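Local coordinates for protein O-phospho-L-seryl-tRNA:Cys-tRNA synthase (Methanocaldococcus jannaschii DSM 2661, PDB 5X6B) that probably converts O-phosphoserine attached to tRNA(Cys) into cysteine, using a covalently bound pyridoxal phosphate cofactor, at residues F55-N59 / P60-G64; Y395-E398 / W399-E403; E182-D185 / N186-K190; V141-K144 / N145-Y148; K73-Y76 / E77-G81. One frame throughout, in Å; residues are numbered along the deposited sequence.

Contact 1. Residues F55-N59 / P60-G64; sequences FINLN and PIQRG
Arg63 doubles back on the strand residue Asn57 while Asn59 caps the helix that carries the arginine, and both asparagines take a backbone N-H two residues on. Bends at chi2 and chi3 bring Arg63 NH1 to Asn57 O at 2.6 Å, in the carbonyl plane though tilted from the plane of the guanidinium. Its NE and NH2 are also bonded, NE to Tyr395 O.

Asn59 stands at the N-cap of the short, weakly bonded helix 60-63. Its OD1 accepts from Ile61 N at 3.2 Å, the donor tilted 31° from the carbonyl plane, and Ile61 CG1 lies 3.3 Å from Asn59 OD1. With CG turned anti to the backbone N (chi1 -163°), the amide oxygen is directed at Ile61 N. Asn59 O takes Gln62 N at 2.8 Å and, weakly, Arg63 N. Two residues earlier, Asn57 OD1 receives Asn59 N at 2.9 Å, closing an Asx turn. Asn57 ND2 lies 3.4 Å from Gln62 CG, the two side chains crossing nearly at right angles, and Gln62 NE2 makes a weak bond to Asp80 O of the second subunit.

In chemical terms, the strand-to-helix turn is held by side-chain amide oxygens and backbone carbonyls as acceptors, while a buried arginine, probably charged, has its guanidinium satisfied in part by backbone oxygens.

Contact 2. Residues Y395-E398 / W399-E403; sequences YGLE and WEQVE
Glu398, Gln401 and Leu397 carry this helix start, with Glu398 in the N-cap position of helix 399-415. Gln401, three residues on, reaches back with its amide: OE1 accepts from Glu398 N at 2.9 Å, in the carbonyl plane and on a lone pair, with an N-H...O angle of 157°. The glutamine chain gets there because CG lies anti to the carbonyl carbon (chi1 -68°) and the chain is extended beyond it. This is one of the two bonds of a capping box, the one from the N-cap N-H to the side chain of the third helical residue.

Around the same oxygen, CB and CG of Glu398 each lie 3.5 Å away, and Leu397 CD2 comes to 3.4 Å, its side chain crossing that of Gln401 at about a right angle. Glu398 itself bends at chi2 and its carboxylate turns away from 399-403, its plane 45° from that of the Gln401 amide; a basic side chain of another protein packs on Glu398. The other amide atom, Gln401 NE2, is bonded to the backbone of a different protein's chain.

The helical bonding opens with Val402 N to Glu398 O at 2.9 Å, in the carbonyl plane. Val402 CG2 sits beside that carbonyl and meets Leu397 CB at 4.0 Å, while Leu397 also packs on Ile56 of strand 56-57.

One glutamine amide therefore serves two jobs: its oxygen holds the N-cap N-H before the first turn, and its nitrogen joins the helix start to a partner protein.

Contact 3. Residues E182-D185 / N186-K190; sequences EVID and NLEDK
Glu188 returns along the helix toward Ile184, one turn earlier, and its side chain can be followed outward over that residue. CB lies 3.5 Å from Ile184 O, the oxygen that also accepts Glu188 N at 2.8 Å, the N-H coming almost straight on to it. CG, anti to the carbonyl carbon at chi1 -73°, keeps to the same oxygen at 3.4 Å and begins to meet Ile184 CG2. From there the chain is extended, and the two side chains run alongside each other in the same direction. CD comes 3.9 Å from Ile184 CG2, and OE2 rests against that methyl group as well. At the other corner of the carboxylate, OE1 approaches Asp185 OD1 at 4.1 Å, the planes of the two acidic groups turned 44° apart.

The backbone bonds are helical: Asn186 N bonds Glu182 O, Leu187 N bonds Val183 O and, weakly, Ile184 O, and Asp189 N bonds Asp185 O. Leu187 CD1 lies 3.3 Å from Val183 O and 4.4 Å from Val183 CG1, on the side of the helix that packs on strands 139-143, 160-166 and 194-200.

Chemically the helix is two-sided. Val183, Ile184 and Leu187 supply carbon to the sheet, whereas the exposed Glu188 and Asp189, with the partly exposed Asp185, put acidic groups on the outer side; the like charges of Asp185 and Glu188 probably repel mildly, an energy cost that water can reduce at an exposed surface.

Contact 4. Residues V141-K144 / N145-Y148; sequences VLDK and NAHY
A type I beta turn from Asp143 to Ala146 carries the chain off the end of strand 139-143 toward helix 148-156. Its closing bond runs from Ala146 N to Asp143 O at 3.3 Å, the donor standing 62° out of the carbonyl plane. Asp143 folds its carboxylate over the turn: CG lies between the backbone N and the carbonyl carbon (chi1 58°), which puts OD1 3.5 Å from Ala146 CB and OD2 3.6 Å from Asn145 CB. The carboxylate and the Asn145 amide are turned 75° apart, and their side chains cross nearly at right angles. The main polar partners of both lie beyond the turn, Thr200 OG1 for Asp143 OD1, and Tyr166 OH and Tyr173 O for Asn145 OD1 and ND2. On the apolar side, Leu142 CD1 meets Ala146 CB at 4.0 Å.

The strand runs parallel to 194-200 and 160-166 within the mixed seven-stranded sheet, whose single antiparallel strand is consistent with the large domain of fold-type I pyridoxal phosphate enzymes. Leu142 and Ala146 both lean on Tyr151 of helix 148-156, while Val141 and Asp143 touch Tyr180 of helix 179-188; farther along, Tyr148 packs on Gly292 of the second subunit.

Contact 5. Residues K73-Y76 / E77-G81; sequences KAVY and EYWDG
Val75 O accepts Tyr78 N at 2.9 Å as helix 69-77 gives out, the donor well above the carbonyl plane. Just before it, Glu77 N bonds Lys73 O at 3.2 Å and makes a weak bond to Ala74 O. Lys73 NZ pairs with an acidic side chain and Glu77 OE1 with a basic one, both on the chain of another protein.

Outward from this backbone, Trp79 folds over the helix end. Its indole turns one face to Tyr76 CA, a CH-pi contact in which CA lies 4.0 Å from the centroid of the five-membered ring and 28° off the ring normal; Val75 O sits over the same face. Val75 CG1 meets Trp79 CZ3 at 3.8 Å, and Tyr76 CD1 comes equally near Trp79 CZ2, with the two ring systems oblique at 74°. At the edge of the Tyr76 ring, in its plane, Glu77 OE2 lies 3.5 Å from CD2.

Helix 298-305 packs on the helix through Val301, against Ala74 and Tyr78, and Thr302, against Val75. Arg53 of the second subunit bonds Tyr76 O and makes a cation-pi contact with the tyrosine ring, and that subunit's Trp79 packs on Val75, placing the helix end in a subunit interface.

Overall arrangement
All five contacts are local, yet they sample different depths. Contact 5 is buried among subunits and relies on aromatic rings, whereas contact 3 lies at the surface, with acidic groups outward and carbon inward. Contacts 1, 2 and 4 are partly buried and built round turns or helix starts, their polar side chains satisfying backbone groups or more distant partners. Contacts 1 and 2 touch directly, by packing as well as by polar atoms. Contact 4 leaves a strand of the large sheet, and contact 3 lies on a helix covering it, where Val183 and Ile184 pack on Val141. Contacts 1, 4 and 5 all reach the second subunit, Gln62 of contact 1 meeting that subunit's Asp80 and Gly81.

Contact 1. Residues F55-N59 / P60-G64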
# COMPACT_ATOMS: atom_id res chain seq x y z
N PHE B 55 20.83 -4.85 -5.77
CA PHE B 55 20.72 -5.50 -7.07
C PHE B 55 19.82 -4.74 -8.03
O PHE B 55 18.90 -4.04 -7.62
CB PHE B 55 20.19 -6.93 -6.91
CG PHE B 55 21.14 -7.87 -6.24
CD1 PHE B 55 22.14 -8.50 -6.96
CD2 PHE B 55 21.03 -8.13 -4.88
CE1 PHE B 55 23.02 -9.36 -6.34
CE2 PHE B 55 21.91 -9.00 -4.26
CZ PHE B 55 22.90 -9.62 -4.99
N ILE B 56 20.12 -4.88 -9.32
CA ILE B 56 19.17 -4.53 -10.35
C ILE B 56 18.29 -5.76 -10.59
O ILE B 56 18.80 -6.86 -10.85
CB ILE B 56 19.85 -4.11 -11.67
CG1 ILE B 56 20.70 -2.86 -11.46
CG2 ILE B 56 18.81 -3.87 -12.75
CD1 ILE B 56 21.46 -2.44 -12.69
N ASN B 57 16.98 -5.58 -10.47
CA ASN B 57 16.04 -6.66 -10.70
C ASN B 57 15.54 -6.63 -12.13
O ASN B 57 14.92 -5.65 -12.56
CB ASN B 57 14.87 -6.58 -9.72
CG ASN B 57 14.07 -7.86 -9.66
OD1 ASN B 57 14.11 -8.68 -10.58
ND2 ASN B 57 13.33 -8.05 -8.58
N LEU B 58 15.79 -7.71 -12.87
CA LEU B 58 15.40 -7.78 -14.28
C LEU B 58 14.09 -8.52 -14.50
O LEU B 58 13.66 -8.70 -15.64
CB LEU B 58 16.51 -8.46 -15.09
CG LEU B 58 17.82 -7.69 -15.21
CD1 LEU B 58 18.81 -8.44 -16.08
CD2 LEU B 58 17.58 -6.28 -15.75
N ASN B 59 13.45 -8.95 -13.41
CA ASN B 59 12.18 -9.68 -13.50
C ASN B 59 11.06 -8.80 -14.05
O ASN B 59 10.71 -7.78 -13.46
CB ASN B 59 11.79 -10.24 -12.14
CG ASN B 59 10.74 -11.32 -12.22
OD1 ASN B 59 9.86 -11.29 -13.08
ND2 ASN B 59 10.83 -12.29 -11.32
N PRO B 60 10.50 -9.19 -15.21
CA PRO B 60 9.48 -8.39 -15.91
C PRO B 60 8.21 -8.13 -15.10
O PRO B 60 7.57 -7.10 -15.32
CB PRO B 60 9.17 -9.23 -17.14
CG PRO B 60 10.41 -10.00 -17.38
CD PRO B 60 10.95 -10.33 -16.02
N ILE B 61 7.85 -9.04 -14.20
CA ILE B 61 6.66 -8.84 -13.37
C ILE B 61 6.95 -7.80 -12.29
O ILE B 61 6.03 -7.26 -11.66
CB ILE B 61 6.18 -10.15 -12.71
CG1 ILE B 61 7.08 -10.55 -11.54
CG2 ILE B 61 6.11 -11.28 -13.74
CD1 ILE B 61 6.49 -11.64 -10.67
N GLN B 62 8.23 -7.50 -12.10
CA GLN B 62 8.67 -6.62 -11.03
C GLN B 62 8.90 -5.17 -11.50
O GLN B 62 8.70 -4.23 -10.74
CB GLN B 62 9.95 -7.17 -10.41
CG GLN B 62 10.32 -6.55 -9.09
CD GLN B 62 9.24 -6.73 -8.05
OE1 GLN B 62 8.87 -7.86 -7.71
NE2 GLN B 62 8.71 -5.62 -7.55
N ARG B 63 9.29 -5.01 -12.77
CA ARG B 63 9.75 -3.71 -13.28
C ARG B 63 8.72 -2.60 -13.17
O ARG B 63 9.06 -1.47 -12.85
CB ARG B 63 10.17 -3.83 -14.75
CG ARG B 63 11.36 -4.75 -15.02
CD ARG B 63 12.51 -4.45 -14.09
NE ARG B 63 12.78 -3.02 -14.00
CZ ARG B 63 13.53 -2.47 -13.06
NH1 ARG B 63 14.11 -3.23 -12.14
NH2 ARG B 63 13.70 -1.15 -13.05
N GLY B 64 7.46 -2.91 -13.44
CA GLY B 64 6.43 -1.89 -13.46
C GLY B 64 5.77 -1.69 -12.11
O GLY B 64 4.79 -0.95 -11.99

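Contact 2. Residues Y395-E398 / W399-E403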
# COMPACT_ATOMS: atom_id res chain seq x y z
N TYR B 395 12.63 -2.11 -18.12
CA TYR B 395 11.65 -1.05 -17.92
C TYR B 395 11.92 -0.30 -16.62
O TYR B 395 12.19 -0.90 -15.58
CB TYR B 395 10.23 -1.62 -17.89
CG TYR B 395 9.19 -0.54 -17.73
CD1 TYR B 395 8.64 0.09 -18.83
CD2 TYR B 395 8.77 -0.13 -16.46
CE1 TYR B 395 7.70 1.09 -18.68
CE2 TYR B 395 7.83 0.87 -16.31
CZ TYR B 395 7.30 1.48 -17.42
OH TYR B 395 6.36 2.47 -17.28
N GLY B 396 11.85 1.03 -16.70
CA GLY B 396 12.00 1.85 -15.52
C GLY B 396 13.43 2.07 -15.07
O GLY B 396 13.69 2.89 -14.20
N LEU B 397 14.37 1.33 -15.66
CA LEU B 397 15.78 1.52 -15.35
C LEU B 397 16.33 2.82 -15.94
O LEU B 397 15.89 3.27 -17.01
CB LEU B 397 16.62 0.35 -15.85
CG LEU B 397 16.50 -0.96 -15.07
CD1 LEU B 397 17.39 -2.02 -15.71
CD2 LEU B 397 16.88 -0.74 -13.62
N GLU B 398 17.29 3.43 -15.25
CA GLU B 398 18.05 4.53 -15.81
C GLU B 398 18.89 4.00 -16.97
O GLU B 398 19.27 2.82 -16.97
CB GLU B 398 18.94 5.19 -14.75
CG GLU B 398 18.20 5.70 -13.52
CD GLU B 398 17.37 6.94 -13.79
OE1 GLU B 398 17.85 7.83 -14.53
OE2 GLU B 398 16.24 7.03 -13.27
N TRP B 399 19.19 4.85 -17.94
CA TRP B 399 19.99 4.45 -19.10
C TRP B 399 21.37 3.94 -18.72
O TRP B 399 21.91 3.03 -19.36
CB TRP B 399 20.11 5.61 -20.10
CG TRP B 399 19.07 5.55 -21.17
CD1 TRP B 399 17.95 6.33 -21.28
CD2 TRP B 399 19.03 4.64 -22.27
NE1 TRP B 399 17.23 5.98 -22.39
CE2 TRP B 399 17.87 4.93 -23.02
CE3 TRP B 399 19.86 3.60 -22.71
CZ2 TRP B 399 17.52 4.23 -24.18
CZ3 TRP B 399 19.52 2.90 -23.86
CH2 TRP B 399 18.36 3.22 -24.58
N GLU B 400 21.95 4.52 -17.67
CA GLU B 400 23.23 4.04 -17.16
C GLU B 400 23.09 2.60 -16.67
O GLU B 400 23.97 1.77 -16.90
CB GLU B 400 23.74 4.94 -16.04
CG GLU B 400 25.13 4.57 -15.53
CD GLU B 400 25.69 5.61 -14.58
OE1 GLU B 400 25.12 6.72 -14.49
OE2 GLU B 400 26.71 5.32 -13.92
N GLN B 401 21.98 2.31 -16.01
CA GLN B 401 21.72 0.96 -15.52
C GLN B 401 21.51 0.01 -16.69
O GLN B 401 21.95 -1.14 -16.65
CB GLN B 401 20.51 0.95 -14.59
CG GLN B 401 20.77 1.68 -13.29
CD GLN B 401 19.53 1.83 -12.45
OE1 GLN B 401 18.48 2.23 -12.94
NE2 GLN B 401 19.64 1.49 -11.17
N VAL B 402 20.86 0.50 -17.74
CA VAL B 402 20.67 -0.30 -18.95
C VAL B 402 22.01 -0.69 -19.57
O VAL B 402 22.23 -1.86 -19.89
CB VAL B 402 19.81 0.46 -19.98
CG1 VAL B 402 19.67 -0.35 -21.26
CG2 VAL B 402 18.44 0.81 -19.40
N GLU B 403 22.91 0.28 -19.73
CA GLU B 403 24.25 -0.01 -20.27
C GLU B 403 24.99 -1.00 -19.37
O GLU B 403 25.65 -1.92 -19.86
CB GLU B 403 25.10 1.25 -20.41
CG GLU B 403 24.58 2.33 -21.32
CD GLU B 403 25.61 3.45 -21.47
OE1 GLU B 403 26.82 3.12 -21.55
OE2 GLU B 403 25.22 4.64 -21.45

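Contact 3. Residues E182-D185 / N186-K190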
# COMPACT_ATOMS: atom_id res chain seq x y z
N GLU B 182 -13.84 -18.11 -35.73
CA GLU B 182 -14.00 -19.54 -36.03
C GLU B 182 -14.24 -20.37 -34.78
O GLU B 182 -15.05 -21.30 -34.79
CB GLU B 182 -12.77 -20.08 -36.78
CG GLU B 182 -12.15 -19.10 -37.76
CD GLU B 182 -10.83 -19.59 -38.34
OE1 GLU B 182 -10.41 -20.72 -38.00
OE2 GLU B 182 -10.22 -18.84 -39.13
N VAL B 183 -13.54 -20.04 -33.69
CA VAL B 183 -13.69 -20.75 -32.43
C VAL B 183 -15.10 -20.57 -31.86
O VAL B 183 -15.75 -21.54 -31.47
CB VAL B 183 -12.65 -20.28 -31.40
CG1 VAL B 183 -12.90 -20.93 -30.05
CG2 VAL B 183 -11.25 -20.59 -31.89
N ILE B 184 -15.56 -19.32 -31.83
CA ILE B 184 -16.90 -19.01 -31.36
C ILE B 184 -17.97 -19.76 -32.16
O ILE B 184 -18.84 -20.41 -31.58
CB ILE B 184 -17.18 -17.49 -31.43
CG1 ILE B 184 -16.28 -16.74 -30.45
CG2 ILE B 184 -18.64 -17.19 -31.14
CD1 ILE B 184 -16.28 -15.25 -30.65
N ASP B 185 -17.90 -19.67 -33.48
CA ASP B 185 -18.86 -20.34 -34.35
C ASP B 185 -18.77 -21.85 -34.18
O ASP B 185 -19.79 -22.53 -34.13
CB ASP B 185 -18.64 -19.95 -35.81
CG ASP B 185 -18.93 -18.49 -36.08
OD1 ASP B 185 -19.67 -17.87 -35.27
OD2 ASP B 185 -18.44 -17.96 -37.09
N ASN B 186 -17.55 -22.37 -34.08
CA ASN B 186 -17.32 -23.78 -33.77
C ASN B 186 -18.08 -24.20 -32.52
O ASN B 186 -18.62 -25.30 -32.45
CB ASN B 186 -15.81 -24.03 -33.60
CG ASN B 186 -15.45 -25.51 -33.58
OD1 ASN B 186 -16.23 -26.35 -33.15
ND2 ASN B 186 -14.25 -25.82 -34.05
N LEU B 187 -18.13 -23.31 -31.54
CA LEU B 187 -18.77 -23.61 -30.26
C LEU B 187 -20.28 -23.39 -30.31
O LEU B 187 -21.04 -24.18 -29.75
CB LEU B 187 -18.14 -22.78 -29.15
CG LEU B 187 -16.99 -23.43 -28.37
CD1 LEU B 187 -15.91 -23.98 -29.30
CD2 LEU B 187 -16.39 -22.44 -27.39
N GLU B 188 -20.72 -22.33 -30.98
CA GLU B 188 -22.14 -22.05 -31.12
C GLU B 188 -22.84 -23.12 -31.97
O GLU B 188 -24.00 -23.44 -31.74
CB GLU B 188 -22.37 -20.66 -31.73
CG GLU B 188 -22.07 -19.51 -30.78
CD GLU B 188 -22.44 -18.16 -31.35
OE1 GLU B 188 -22.71 -18.08 -32.57
OE2 GLU B 188 -22.49 -17.18 -30.58
N ASP B 189 -22.11 -23.67 -32.94
CA ASP B 189 -22.64 -24.72 -33.80
C ASP B 189 -22.84 -26.03 -33.04
O ASP B 189 -23.63 -26.87 -33.45
CB ASP B 189 -21.73 -24.96 -35.00
CG ASP B 189 -21.78 -23.82 -36.01
OD1 ASP B 189 -22.72 -23.00 -35.92
OD2 ASP B 189 -20.89 -23.76 -36.88
N LYS B 190 -22.11 -26.20 -31.95
CA LYS B 190 -22.22 -27.42 -31.15
C LYS B 190 -23.16 -27.23 -29.96
O LYS B 190 -23.17 -28.05 -29.04
CB LYS B 190 -20.84 -27.86 -30.66
CG LYS B 190 -19.90 -28.29 -31.77
CD LYS B 190 -18.55 -28.74 -31.21
CE LYS B 190 -17.66 -29.30 -32.31
NZ LYS B 190 -17.57 -28.38 -33.48

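Contact 4. Residues V141-K144 / N145-Y148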
# COMPACT_ATOMS: atom_id res chain seq x y z
N VAL B 141 -13.76 -17.75 -24.27
CA VAL B 141 -12.88 -17.80 -25.44
C VAL B 141 -11.70 -16.85 -25.24
O VAL B 141 -11.88 -15.64 -25.15
CB VAL B 141 -13.64 -17.46 -26.73
CG1 VAL B 141 -12.70 -17.47 -27.92
CG2 VAL B 141 -14.79 -18.44 -26.95
N LEU B 142 -10.50 -17.42 -25.17
CA LEU B 142 -9.28 -16.66 -24.91
C LEU B 142 -8.13 -17.09 -25.82
O LEU B 142 -8.17 -18.18 -26.40
CB LEU B 142 -8.87 -16.79 -23.44
CG LEU B 142 -8.87 -18.18 -22.77
CD1 LEU B 142 -7.65 -19.02 -23.14
CD2 LEU B 142 -8.96 -18.04 -21.26
N ASP B 143 -7.11 -16.25 -25.92
CA ASP B 143 -5.93 -16.58 -26.72
C ASP B 143 -5.09 -17.67 -26.06
O ASP B 143 -5.20 -17.90 -24.86
CB ASP B 143 -5.07 -15.32 -26.95
CG ASP B 143 -4.61 -14.68 -25.66
OD1 ASP B 143 -5.33 -14.76 -24.65
OD2 ASP B 143 -3.51 -14.09 -25.65
N LYS B 144 -4.24 -18.33 -26.84
CA LYS B 144 -3.41 -19.41 -26.32
C LYS B 144 -2.24 -18.89 -25.49
O LYS B 144 -1.57 -19.66 -24.81
CB LYS B 144 -2.90 -20.28 -27.47
CG LYS B 144 -3.30 -21.74 -27.35
CD LYS B 144 -2.74 -22.59 -28.47
CE LYS B 144 -3.87 -23.17 -29.31
NZ LYS B 144 -3.43 -24.29 -30.20
N ASN B 145 -2.01 -17.58 -25.55
CA ASN B 145 -0.94 -16.95 -24.78
C ASN B 145 -1.42 -16.45 -23.43
O ASN B 145 -0.69 -15.76 -22.72
CB ASN B 145 -0.33 -15.78 -25.55
CG ASN B 145 0.74 -16.21 -26.52
OD1 ASN B 145 1.19 -17.35 -26.50
ND2 ASN B 145 1.17 -15.27 -27.36
N ALA B 146 -2.66 -16.80 -23.07
CA ALA B 146 -3.28 -16.26 -21.87
C ALA B 146 -2.55 -16.66 -20.60
O ALA B 146 -1.99 -17.76 -20.50
CB ALA B 146 -4.74 -16.69 -21.80
N HIS B 147 -2.55 -15.75 -19.63
CA HIS B 147 -1.94 -15.97 -18.33
C HIS B 147 -2.70 -17.06 -17.58
O HIS B 147 -3.93 -17.15 -17.68
CB HIS B 147 -1.94 -14.67 -17.52
CG HIS B 147 -1.04 -14.71 -16.32
ND1 HIS B 147 -1.51 -14.89 -15.05
CD2 HIS B 147 0.31 -14.59 -16.22
CE1 HIS B 147 -0.50 -14.87 -14.20
NE2 HIS B 147 0.61 -14.69 -14.88
N TYR B 148 -1.97 -17.88 -16.83
CA TYR B 148 -2.56 -19.04 -16.15
C TYR B 148 -3.76 -18.66 -15.28
O TYR B 148 -4.67 -19.45 -15.09
CB TYR B 148 -1.50 -19.77 -15.30
CG TYR B 148 -1.12 -19.08 -14.00
CD1 TYR B 148 -1.86 -19.28 -12.84
CD2 TYR B 148 -0.00 -18.26 -13.93
CE1 TYR B 148 -1.50 -18.67 -11.65
CE2 TYR B 148 0.36 -17.64 -12.75
CZ TYR B 148 -0.40 -17.85 -11.61
OH TYR B 148 -0.05 -17.24 -10.43

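Contact 5. Residues K73-Y76 / E77-G81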
# COMPACT_ATOMS: atom_id res chain seq x y z
N LYS B 73 6.22 7.70 0.71
CA LYS B 73 5.78 8.66 1.72
C LYS B 73 4.37 8.33 2.17
O LYS B 73 4.06 8.38 3.36
CB LYS B 73 5.84 10.09 1.18
CG LYS B 73 7.24 10.55 0.81
CD LYS B 73 7.19 11.95 0.21
CE LYS B 73 8.55 12.35 -0.33
NZ LYS B 73 8.50 13.68 -0.98
N ALA B 74 3.52 7.99 1.20
CA ALA B 74 2.14 7.63 1.48
C ALA B 74 2.07 6.37 2.35
O ALA B 74 1.21 6.26 3.22
CB ALA B 74 1.37 7.44 0.19
N VAL B 75 2.98 5.43 2.11
CA VAL B 75 3.09 4.23 2.94
C VAL B 75 3.38 4.59 4.39
O VAL B 75 2.73 4.08 5.31
CB VAL B 75 4.19 3.28 2.42
CG1 VAL B 75 4.42 2.14 3.41
CG2 VAL B 75 3.84 2.74 1.06
N TYR B 76 4.35 5.48 4.59
CA TYR B 76 4.72 5.92 5.93
C TYR B 76 3.54 6.51 6.69
O TYR B 76 3.42 6.36 7.90
CB TYR B 76 5.87 6.94 5.85
CG TYR B 76 6.10 7.70 7.14
CD1 TYR B 76 6.89 7.17 8.15
CD2 TYR B 76 5.52 8.95 7.34
CE1 TYR B 76 7.09 7.87 9.33
CE2 TYR B 76 5.71 9.64 8.51
CZ TYR B 76 6.50 9.11 9.50
OH TYR B 76 6.70 9.81 10.66
N GLU B 77 2.66 7.19 5.96
CA GLU B 77 1.45 7.77 6.54
C GLU B 77 0.37 6.74 6.83
O GLU B 77 -0.49 6.95 7.69
CB GLU B 77 0.88 8.84 5.61
CG GLU B 77 1.80 9.99 5.37
CD GLU B 77 2.01 10.83 6.62
OE1 GLU B 77 1.05 10.94 7.42
OE2 GLU B 77 3.12 11.37 6.79
N TYR B 78 0.42 5.62 6.11
CA TYR B 78 -0.69 4.67 6.10
C TYR B 78 -0.29 3.21 6.35
O TYR B 78 -0.89 2.33 5.77
CB TYR B 78 -1.44 4.74 4.76
CG TYR B 78 -2.29 5.97 4.52
CD1 TYR B 78 -3.64 5.99 4.88
CD2 TYR B 78 -1.77 7.10 3.89
CE1 TYR B 78 -4.43 7.10 4.64
CE2 TYR B 78 -2.56 8.22 3.66
CZ TYR B 78 -3.88 8.21 4.03
OH TYR B 78 -4.67 9.31 3.80
N TRP B 79 0.71 2.95 7.20
CA TRP B 79 1.10 1.57 7.49
C TRP B 79 -0.07 0.74 7.98
O TRP B 79 -0.31 -0.38 7.53
CB TRP B 79 2.16 1.45 8.59
CG TRP B 79 3.32 2.36 8.62
CD1 TRP B 79 3.45 3.49 9.37
CD2 TRP B 79 4.58 2.18 7.96
NE1 TRP B 79 4.69 4.04 9.19
CE2 TRP B 79 5.40 3.26 8.32
CE3 TRP B 79 5.07 1.22 7.07
CZ2 TRP B 79 6.69 3.40 7.83
CZ3 TRP B 79 6.35 1.37 6.60
CH2 TRP B 79 7.15 2.45 6.97
N ASP B 80 -0.79 1.31 8.94
CA ASP B 80 -1.55 0.56 9.92
C ASP B 80 -2.94 0.13 9.47
O ASP B 80 -3.77 0.97 9.13
CB ASP B 80 -1.65 1.38 11.21
CG ASP B 80 -0.32 2.00 11.60
OD1 ASP B 80 0.57 1.27 12.09
OD2 ASP B 80 -0.15 3.22 11.40
N GLY B 81 -3.16 -1.19 9.49
CA GLY B 81 -4.46 -1.81 9.24
C GLY B 81 -5.31 -1.18 8.15
O GLY B 81 -4.87 -1.04 7.01